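Local atomic coordinates of rubber oxygenase (Streptomyces sp., PDB entry 5O1M), a protein that catalyses the initial, heme-dependent oxidative cleavage of the double bonds of rubber, poly(cis-1,4-isoprene), into shorter oligo-isoprenoids with keto and aldehyde ends. Residues L2-P7 and S255-D260; D19-W24 and Q193-V198; R87-S92 and G145-Y150. One frame throughout, in Å; residues are numbered along the deposited sequence.

Contact 1. Residues L2-P7 and S255-D260; sequences LWTWSP and SKQVLD
The carbonyl oxygen of Ser-255 takes two amides, that of Leu-259 with N to O at 3.0 Å and, more weakly, that of Asp-260, and the turn held in this way presents Gln-257 and Val-258 to the leading residues Leu-2, Trp-3 and Trp-5. The irregular N-terminal arm thus lies against helix 248-258 of an all-alpha fold whose family is placed in the globin clan. No hydrogen bond joins the two segments; shape and apolar area do the work. Val-258 is the centre of it. Its CG2 methyl is 3.5 Å from Trp-3 CE3 and 3.6 Å from Trp-5 CH2, with Leu-2 CB looser at 4.2 Å. A branched valine suits the spot because CG2 can serve the arm while CG1 turns to Val-198 of helix 193-213.

The two indoles lie against each other. Trp-5 swings CG between its own backbone N and carbonyl carbon (chi1 49°), and this brings its six-membered ring back over Trp-3, CZ2 lying 3.6 Å above the centre of that ring. Trp-3 is the buried member, set between Pro-20, Met-197 and Gln-254, where a broad flat ring can meet several neighbours. Replacing Trp-5 by an alanine removes the ring over Trp-3, and would probably uncover that face and leave the Val-258 CG2 methyl without one of its walls.

Farther out, Gln-257, an exposed residue, serves through its aliphatic CB, which can border a ring. Near the plane of the Trp-5 indole, Gln-257 CB meets the ring edge, 3.3 Å from CZ3 and 3.7 Å from CH2.

Contact 2. Residues D19-W24 and Q193-V198; sequences DPEYVW and QADIMV. With HEM (protoporphyrin IX containing Fe), chain C.
Gln-193 begins helix 193-213 with two bonds to the loop 19-24. Its backbone N gives a nearly straight bond to Val-23 O (2.9 Å, N-H...O 174°). Its side chain, extended beyond CG, carries NE2 to Trp-24 O at 3.0 Å, the acceptor lying close to the plane of the amide. Val-23 CG1 packs beside the same NE2 at 3.7 Å. A glutamine suits this buried place because its other end is also used: OE1 accepts from Ser-240 N, so the amide is held at both ends and cannot readily turn over.

Ala-194 continues the pattern, its N reaching Pro-20 O at 3.2 Å from well above the carbonyl plane (76° out of it). Loop carbonyls thereby take up amides in the first helical turn, which have no earlier turn to bond to. A small side chain suits this place, since Ala-194 CB sits between Pro-20 CB and the carboxylate of Glu-21, whose OE2 is 3.6 Å away. Glu-21 gets there by bending at chi2 (42°).

At Asp-195 the chemistry becomes ionic. Its OD1 stands only 4.2 Å from Glu-21 OE2, and the two like charges are probably made tolerable by Arg-116, which forms salt bridges with both carboxylates. Asp-195 OD2 accepts from Ser-192 N and Gln-187 NE2, so the group is gripped from several directions.

On the heme side, Asp-195 O comes to 3.5 Å of the porphyrin methyl CMC, and Ile-196 CG2 lies against the vinyl group CAB-CBB. Van der Waals contact with the porphyrin rim, backed by a buried charged network, makes this helix start a wall of the b-type heme pocket, with the N-terminal loop probably serving as a second shell behind it.

Contact 3. Residues R87-S92 and G145-Y150; sequences RGAQFS and GDLDAY
Ala-89, on helix 82-94, presses its methyl into a type I beta turn running from Asp-146 to Ala-149, in the connection between helices 136-144 and 156-173. Helix and turn meet without a hydrogen bond between them, so closeness of fit matters. On the tight side Ala-89 CB is 3.4 Å from Asp-146 O and 3.7 Å from Leu-147 CA, a closeness for which alanine, with a single methyl, is well suited. One turn on along the helix, Ser-92 CB rests 3.5 Å from Gly-145 O. Gly-145 is apt here, since a CB built on it would fall about 2.8 Å from Ser-92 CB.

The turn itself is stiffened from within. Asp-146 O receives Ala-149 N, while Asp-146 OD2 accepts from Asp-148 N at 2.7 Å, an Asx turn laid over the beta turn.

Toward solvent the fit slackens. Leu-147, exposed for so apolar a residue, lays CD2 4.2 Å from Ala-89 CB and obliquely across Gln-90, whose chain bends at chi2 (-89°) to bring OE1 within 3.8 Å of that methyl. These are grazing contacts at the edge, where the amide can lie beside the leucine and still meet water. Lys-93 adds to the cover of Leu-147, and Phe-91 and Ser-92 also touch helix 220-236, at Asp-222 and Tyr-226.

Back on the tight side, the serine hydroxyl is kept within its own helix: Ser-92 OG donates to Gly-88 O at 3.0 Å, reaching that oxygen from the face opposite the one used by Ser-92 N.

Overall arrangement
Contacts 1 and 2 form one continuous patch, centres 11 Å apart, in which the N-terminal arm and the loop after it are laid over helices 248-258 and 193-213. They meet where Val-258 CG1 touches Val-198 CG2 at 3.4 Å and where Trp-3 packs on Pro-20. Contact 2 is buried beside the heme and uses hydrogen bonds with two carboxylates salt-bridged to Arg-116; contact 1, only partly buried, relies on indoles and a valine. Contact 3 stands apart, its centre about 27 Å from that of contact 2, and joins other elements, a helix and a turn, by an alanine, a serine and a glycine packed closely, with a leucine at the rim. Neither contact 1 nor contact 3 has a hydrogen bond across it.

Contact 1. Residues L2-P7 and S255-D260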
# COMPACT_ATOMS: atom_id res chain seq x y z
N LEU A 2 -16.04 -2.34 -11.57
CA LEU A 2 -15.66 -2.77 -10.23
C LEU A 2 -16.75 -2.54 -9.11
O LEU A 2 -17.38 -3.48 -8.68
CB LEU A 2 -14.24 -2.25 -9.89
CG LEU A 2 -12.94 -2.27 -10.76
CD1 LEU A 2 -13.08 -2.47 -12.27
CD2 LEU A 2 -11.95 -1.15 -10.46
N TRP A 3 -16.97 -1.28 -8.72
CA TRP A 3 -17.86 -0.70 -7.69
C TRP A 3 -19.40 -0.50 -7.93
O TRP A 3 -19.82 0.34 -8.73
CB TRP A 3 -17.26 0.70 -7.50
CG TRP A 3 -17.42 1.39 -6.21
CD1 TRP A 3 -18.54 1.98 -5.75
CD2 TRP A 3 -16.41 1.66 -5.28
NE1 TRP A 3 -18.31 2.56 -4.56
CE2 TRP A 3 -16.99 2.38 -4.25
CE3 TRP A 3 -15.06 1.36 -5.20
CZ2 TRP A 3 -16.28 2.79 -3.14
CZ3 TRP A 3 -14.36 1.76 -4.11
CH2 TRP A 3 -14.96 2.46 -3.10
N THR A 4 -20.25 -1.19 -7.19
CA THR A 4 -21.68 -1.01 -7.43
C THR A 4 -22.57 -0.55 -6.30
O THR A 4 -23.75 -0.78 -6.36
CB THR A 4 -22.36 -2.24 -8.06
OG1 THR A 4 -22.54 -3.28 -7.10
CG2 THR A 4 -21.60 -2.74 -9.25
N TRP A 5 -22.05 0.11 -5.29
CA TRP A 5 -22.90 0.52 -4.18
C TRP A 5 -22.86 1.99 -3.91
O TRP A 5 -21.99 2.68 -4.37
CB TRP A 5 -22.47 -0.18 -2.91
CG TRP A 5 -21.02 -0.05 -2.75
CD1 TRP A 5 -20.36 0.96 -2.18
CD2 TRP A 5 -20.05 -0.95 -3.23
NE1 TRP A 5 -19.02 0.74 -2.25
CE2 TRP A 5 -18.81 -0.44 -2.90
CE3 TRP A 5 -20.12 -2.17 -3.90
CZ2 TRP A 5 -17.65 -1.08 -3.21
CZ3 TRP A 5 -18.99 -2.80 -4.21
CH2 TRP A 5 -17.76 -2.26 -3.86
N SER A 6 -23.82 2.43 -3.13
CA SER A 6 -23.90 3.79 -2.70
C SER A 6 -22.97 3.94 -1.50
O SER A 6 -22.60 2.97 -0.86
CB SER A 6 -25.34 4.11 -2.29
OG SER A 6 -25.53 3.97 -0.89
N PRO A 7 -22.62 5.18 -1.18
CA PRO A 7 -21.73 5.45 -0.06
C PRO A 7 -22.36 5.48 1.30
O PRO A 7 -21.74 6.09 2.14
CB PRO A 7 -21.18 6.84 -0.41
CG PRO A 7 -21.42 6.99 -1.86
CD PRO A 7 -22.74 6.35 -2.04
N SER A 255 -14.22 -5.04 -0.47
CA SER A 255 -13.09 -5.76 -1.01
C SER A 255 -13.52 -6.98 -1.81
O SER A 255 -12.92 -7.26 -2.86
CB SER A 255 -12.18 -6.20 0.14
OG SER A 255 -11.07 -6.91 -0.38
N LYS A 256 -14.53 -7.72 -1.33
CA LYS A 256 -15.09 -8.86 -2.11
C LYS A 256 -15.60 -8.45 -3.47
O LYS A 256 -15.40 -9.15 -4.44
CB LYS A 256 -16.18 -9.60 -1.33
CG LYS A 256 -15.64 -10.74 -0.53
CD LYS A 256 -16.77 -11.67 -0.16
CE LYS A 256 -16.29 -12.59 0.97
NZ LYS A 256 -17.16 -13.81 0.97
N GLN A 257 -16.21 -7.29 -3.54
CA GLN A 257 -16.65 -6.74 -4.83
C GLN A 257 -15.64 -5.95 -5.70
O GLN A 257 -15.79 -5.90 -6.92
CB GLN A 257 -17.90 -5.90 -4.58
CG GLN A 257 -19.22 -6.68 -4.78
CD GLN A 257 -20.25 -6.50 -3.65
OE1 GLN A 257 -19.96 -6.80 -2.47
NE2 GLN A 257 -21.48 -6.05 -4.01
N VAL A 258 -14.65 -5.29 -5.12
CA VAL A 258 -13.76 -4.37 -5.86
C VAL A 258 -12.38 -4.91 -6.17
O VAL A 258 -11.76 -4.46 -7.12
CB VAL A 258 -13.70 -2.99 -5.13
CG1 VAL A 258 -12.33 -2.34 -5.10
CG2 VAL A 258 -14.71 -2.06 -5.75
N LEU A 259 -11.92 -5.86 -5.37
CA LEU A 259 -10.56 -6.38 -5.47
C LEU A 259 -10.58 -7.77 -6.07
O LEU A 259 -9.95 -7.98 -7.10
CB LEU A 259 -9.88 -6.39 -4.10
CG LEU A 259 -8.57 -7.17 -4.02
CD1 LEU A 259 -7.51 -6.47 -4.91
CD2 LEU A 259 -8.06 -7.23 -2.60
N ASP A 260 -11.26 -8.69 -5.42
CA ASP A 260 -11.35 -10.12 -5.85
C ASP A 260 -11.54 -10.31 -7.35
O ASP A 260 -10.82 -11.12 -7.94
CB ASP A 260 -12.47 -10.91 -5.11
CG ASP A 260 -12.20 -11.13 -3.61
OD1 ASP A 260 -11.26 -10.53 -3.05
OD2 ASP A 260 -12.98 -11.89 -2.98

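Contact 2. Residues D19-W24 and Q193-V198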
# COMPACT_ATOMS: atom_id res chain seq x y z
N ASP A 19 -19.61 7.66 -9.42
CA ASP A 19 -18.84 6.41 -9.60
C ASP A 19 -17.32 6.74 -9.50
O ASP A 19 -16.81 7.52 -10.25
CB ASP A 19 -19.17 5.76 -10.95
CG ASP A 19 -18.37 4.45 -11.25
OD1 ASP A 19 -17.32 4.17 -10.63
OD2 ASP A 19 -18.80 3.68 -12.14
N PRO A 20 -16.60 6.16 -8.50
CA PRO A 20 -15.20 6.55 -8.26
C PRO A 20 -14.25 6.16 -9.41
O PRO A 20 -13.13 6.67 -9.46
CB PRO A 20 -14.85 5.82 -6.99
CG PRO A 20 -15.86 4.76 -6.82
CD PRO A 20 -17.08 5.17 -7.53
N GLU A 21 -14.72 5.31 -10.35
CA GLU A 21 -14.02 4.99 -11.57
C GLU A 21 -13.81 6.22 -12.47
O GLU A 21 -12.92 6.23 -13.32
CB GLU A 21 -14.80 3.88 -12.28
CG GLU A 21 -14.19 3.15 -13.47
CD GLU A 21 -12.74 2.79 -13.38
OE1 GLU A 21 -12.13 2.78 -14.50
OE2 GLU A 21 -12.17 2.52 -12.27
N TYR A 22 -14.62 7.26 -12.27
CA TYR A 22 -14.59 8.45 -13.09
C TYR A 22 -14.40 9.70 -12.22
O TYR A 22 -14.86 10.76 -12.55
CB TYR A 22 -15.86 8.51 -13.96
CG TYR A 22 -15.98 7.27 -14.83
CD1 TYR A 22 -15.11 7.06 -15.94
CD2 TYR A 22 -16.92 6.28 -14.54
CE1 TYR A 22 -15.20 5.92 -16.73
CE2 TYR A 22 -17.04 5.11 -15.33
CZ TYR A 22 -16.17 4.94 -16.42
OH TYR A 22 -16.29 3.79 -17.14
N VAL A 23 -13.68 9.53 -11.13
CA VAL A 23 -13.15 10.62 -10.34
C VAL A 23 -11.64 10.37 -10.17
O VAL A 23 -11.21 9.23 -9.88
CB VAL A 23 -13.88 10.68 -8.96
CG1 VAL A 23 -13.54 11.96 -8.20
CG2 VAL A 23 -15.42 10.62 -9.13
N TRP A 24 -10.86 11.45 -10.26
CA TRP A 24 -9.42 11.41 -10.14
C TRP A 24 -9.03 12.30 -9.00
O TRP A 24 -9.29 11.94 -7.88
CB TRP A 24 -8.72 11.71 -11.48
CG TRP A 24 -9.07 10.68 -12.50
CD1 TRP A 24 -8.42 9.51 -12.69
CD2 TRP A 24 -10.23 10.65 -13.36
NE1 TRP A 24 -9.07 8.76 -13.64
CE2 TRP A 24 -10.18 9.43 -14.07
CE3 TRP A 24 -11.28 11.55 -13.64
CZ2 TRP A 24 -11.13 9.09 -15.07
CZ3 TRP A 24 -12.23 11.20 -14.60
CH2 TRP A 24 -12.13 9.99 -15.31
N GLN A 193 -9.90 7.13 -8.39
CA GLN A 193 -10.15 6.85 -6.98
C GLN A 193 -10.56 5.40 -6.71
O GLN A 193 -10.14 4.88 -5.69
CB GLN A 193 -11.14 7.84 -6.36
CG GLN A 193 -10.48 9.21 -6.27
CD GLN A 193 -11.04 10.12 -5.25
OE1 GLN A 193 -11.56 9.67 -4.27
NE2 GLN A 193 -11.00 11.44 -5.52
N ALA A 194 -11.35 4.79 -7.61
CA ALA A 194 -11.66 3.37 -7.54
C ALA A 194 -10.38 2.53 -7.50
O ALA A 194 -10.30 1.55 -6.72
CB ALA A 194 -12.51 2.95 -8.73
N ASP A 195 -9.41 2.90 -8.36
CA ASP A 195 -8.11 2.18 -8.44
C ASP A 195 -7.36 2.29 -7.15
O ASP A 195 -6.87 1.29 -6.65
CB ASP A 195 -7.19 2.71 -9.55
CG ASP A 195 -7.74 2.45 -10.97
OD1 ASP A 195 -8.21 1.35 -11.28
OD2 ASP A 195 -7.59 3.38 -11.80
N ILE A 196 -7.32 3.50 -6.58
CA ILE A 196 -6.69 3.70 -5.30
C ILE A 196 -7.33 2.79 -4.18
O ILE A 196 -6.62 2.21 -3.35
CB ILE A 196 -6.73 5.20 -4.87
CG1 ILE A 196 -5.96 6.08 -5.84
CG2 ILE A 196 -6.10 5.38 -3.44
CD1 ILE A 196 -6.06 7.57 -5.53
N MET A 197 -8.65 2.70 -4.18
CA MET A 197 -9.36 1.92 -3.20
C MET A 197 -9.14 0.39 -3.39
O MET A 197 -9.07 -0.36 -2.41
CB MET A 197 -10.85 2.36 -3.15
CG MET A 197 -10.99 3.66 -2.41
SD MET A 197 -10.20 3.76 -0.79
CE MET A 197 -11.02 2.33 -0.05
N VAL A 198 -8.88 -0.03 -4.63
CA VAL A 198 -8.42 -1.42 -4.89
C VAL A 198 -7.11 -1.68 -4.14
O VAL A 198 -6.95 -2.71 -3.41
CB VAL A 198 -8.27 -1.72 -6.40
CG1 VAL A 198 -7.57 -3.02 -6.59
CG2 VAL A 198 -9.64 -1.71 -7.10
CHA HEM C . 3.97 6.38 -7.03
CHB HEM C . 1.88 4.68 -3.05
CHC HEM C . -2.05 3.64 -5.62
CHD HEM C . 0.59 4.00 -9.52
C1A HEM C . 3.69 6.08 -5.70
C2A HEM C . 4.57 6.36 -4.65
C3A HEM C . 4.00 5.90 -3.52
C4A HEM C . 2.80 5.29 -3.89
CMA HEM C . 4.63 5.95 -2.14
CAA HEM C . 5.90 7.05 -4.75
CBA HEM C . 7.07 6.11 -5.18
CGA HEM C . 7.80 7.03 -6.14
O1A HEM C . 8.82 7.65 -5.68
O2A HEM C . 7.36 7.28 -7.35
C1B HEM C . 0.60 4.28 -3.40
C2B HEM C . -0.39 3.87 -2.45
C3B HEM C . -1.54 3.58 -3.12
C4B HEM C . -1.16 3.82 -4.56
CMB HEM C . -0.20 3.75 -1.00
CAB HEM C . -2.89 3.18 -2.65
CBB HEM C . -3.45 3.28 -1.23
C1C HEM C . -1.70 3.62 -6.91
C2C HEM C . -2.48 3.11 -7.98
C3C HEM C . -1.69 3.17 -9.09
C4C HEM C . -0.45 3.74 -8.67
CMC HEM C . -3.89 2.56 -7.88
CAC HEM C . -1.99 2.76 -10.48
CBC HEM C . -3.24 2.16 -11.05
C1D HEM C . 1.75 4.72 -9.18
C2D HEM C . 2.74 5.21 -10.17
C3D HEM C . 3.67 5.88 -9.48
C4D HEM C . 3.23 5.84 -8.07
CMD HEM C . 2.73 4.93 -11.65
CAD HEM C . 4.91 6.46 -10.06
CBD HEM C . 5.89 5.32 -10.11
CGD HEM C . 7.31 5.81 -10.39
O1D HEM C . 8.10 6.29 -9.52
O2D HEM C . 7.76 5.70 -11.59
NA HEM C . 2.64 5.38 -5.18
NB HEM C . 0.10 4.25 -4.62
NC HEM C . -0.48 3.95 -7.33
ND HEM C . 2.09 5.14 -7.97
FE HEM C . 1.04 4.71 -6.26

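Contact 3. Residues R87-S92 and G145-Y150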
# COMPACT_ATOMS: atom_id res chain seq x y z
N ARG A 87 -3.10 4.53 19.12
CA ARG A 87 -3.33 3.12 19.38
C ARG A 87 -3.09 2.22 18.16
O ARG A 87 -2.54 1.11 18.28
CB ARG A 87 -4.71 2.97 19.94
CG ARG A 87 -5.04 1.55 20.20
CD ARG A 87 -6.21 1.43 21.15
NE ARG A 87 -6.10 0.10 21.68
CZ ARG A 87 -6.67 -0.29 22.80
NH1 ARG A 87 -7.45 0.53 23.51
NH2 ARG A 87 -6.48 -1.53 23.19
N GLY A 88 -3.53 2.67 16.99
CA GLY A 88 -3.29 1.95 15.73
C GLY A 88 -1.84 1.80 15.40
O GLY A 88 -1.42 0.73 14.92
N ALA A 89 -1.08 2.83 15.71
CA ALA A 89 0.39 2.81 15.51
C ALA A 89 1.03 1.76 16.44
O ALA A 89 1.81 0.96 15.97
CB ALA A 89 1.03 4.17 15.75
N GLN A 90 0.69 1.81 17.73
CA GLN A 90 1.17 0.82 18.73
C GLN A 90 0.88 -0.59 18.35
O GLN A 90 1.72 -1.47 18.48
CB GLN A 90 0.57 1.04 20.10
CG GLN A 90 0.97 2.38 20.64
CD GLN A 90 2.27 2.34 21.44
OE1 GLN A 90 3.15 1.45 21.26
NE2 GLN A 90 2.38 3.29 22.39
N PHE A 91 -0.35 -0.81 17.92
CA PHE A 91 -0.76 -2.08 17.36
C PHE A 91 0.14 -2.50 16.20
O PHE A 91 0.67 -3.60 16.23
CB PHE A 91 -2.19 -1.98 16.87
CG PHE A 91 -2.69 -3.19 16.20
CD1 PHE A 91 -2.87 -4.39 16.93
CD2 PHE A 91 -2.96 -3.18 14.85
CE1 PHE A 91 -3.35 -5.53 16.30
CE2 PHE A 91 -3.43 -4.35 14.22
CZ PHE A 91 -3.57 -5.52 14.92
N SER A 92 0.32 -1.67 15.20
CA SER A 92 1.17 -1.96 14.04
C SER A 92 2.61 -2.28 14.45
O SER A 92 3.18 -3.19 13.88
CB SER A 92 1.23 -0.81 13.06
OG SER A 92 -0.07 -0.57 12.61
N GLY A 145 2.08 2.71 9.60
CA GLY A 145 2.03 2.09 10.94
C GLY A 145 3.05 2.62 11.93
O GLY A 145 3.07 2.21 13.07
N ASP A 146 3.88 3.58 11.53
CA ASP A 146 4.93 4.10 12.35
C ASP A 146 4.36 4.78 13.58
O ASP A 146 3.30 5.44 13.52
CB ASP A 146 5.65 5.12 11.49
CG ASP A 146 6.87 5.65 12.12
OD1 ASP A 146 7.93 5.05 11.94
OD2 ASP A 146 6.75 6.67 12.84
N LEU A 147 5.06 4.71 14.72
CA LEU A 147 4.55 5.35 15.99
C LEU A 147 4.32 6.83 15.82
O LEU A 147 3.37 7.44 16.39
CB LEU A 147 5.49 5.11 17.18
CG LEU A 147 5.69 3.60 17.56
CD1 LEU A 147 6.82 3.35 18.58
CD2 LEU A 147 4.33 3.10 18.05
N ASP A 148 5.13 7.42 14.93
CA ASP A 148 5.10 8.87 14.79
C ASP A 148 4.24 9.41 13.63
O ASP A 148 4.11 10.60 13.48
CB ASP A 148 6.57 9.33 14.70
CG ASP A 148 7.54 8.49 15.65
OD1 ASP A 148 7.50 8.57 16.90
OD2 ASP A 148 8.31 7.66 15.12
N ALA A 149 3.63 8.50 12.87
CA ALA A 149 3.12 8.78 11.54
C ALA A 149 2.53 10.16 11.44
O ALA A 149 2.96 10.98 10.64
CB ALA A 149 2.09 7.74 11.20
N TYR A 150 1.60 10.43 12.33
CA TYR A 150 0.74 11.59 12.27
C TYR A 150 0.98 12.58 13.39
O TYR A 150 0.23 13.51 13.55
CB TYR A 150 -0.72 11.18 12.25
CG TYR A 150 -1.02 10.55 10.90
CD1 TYR A 150 -1.10 11.35 9.75
CD2 TYR A 150 -1.25 9.18 10.79
CE1 TYR A 150 -1.33 10.78 8.52
CE2 TYR A 150 -1.52 8.62 9.55
CZ TYR A 150 -1.52 9.42 8.42
OH TYR A 150 -1.82 8.87 7.20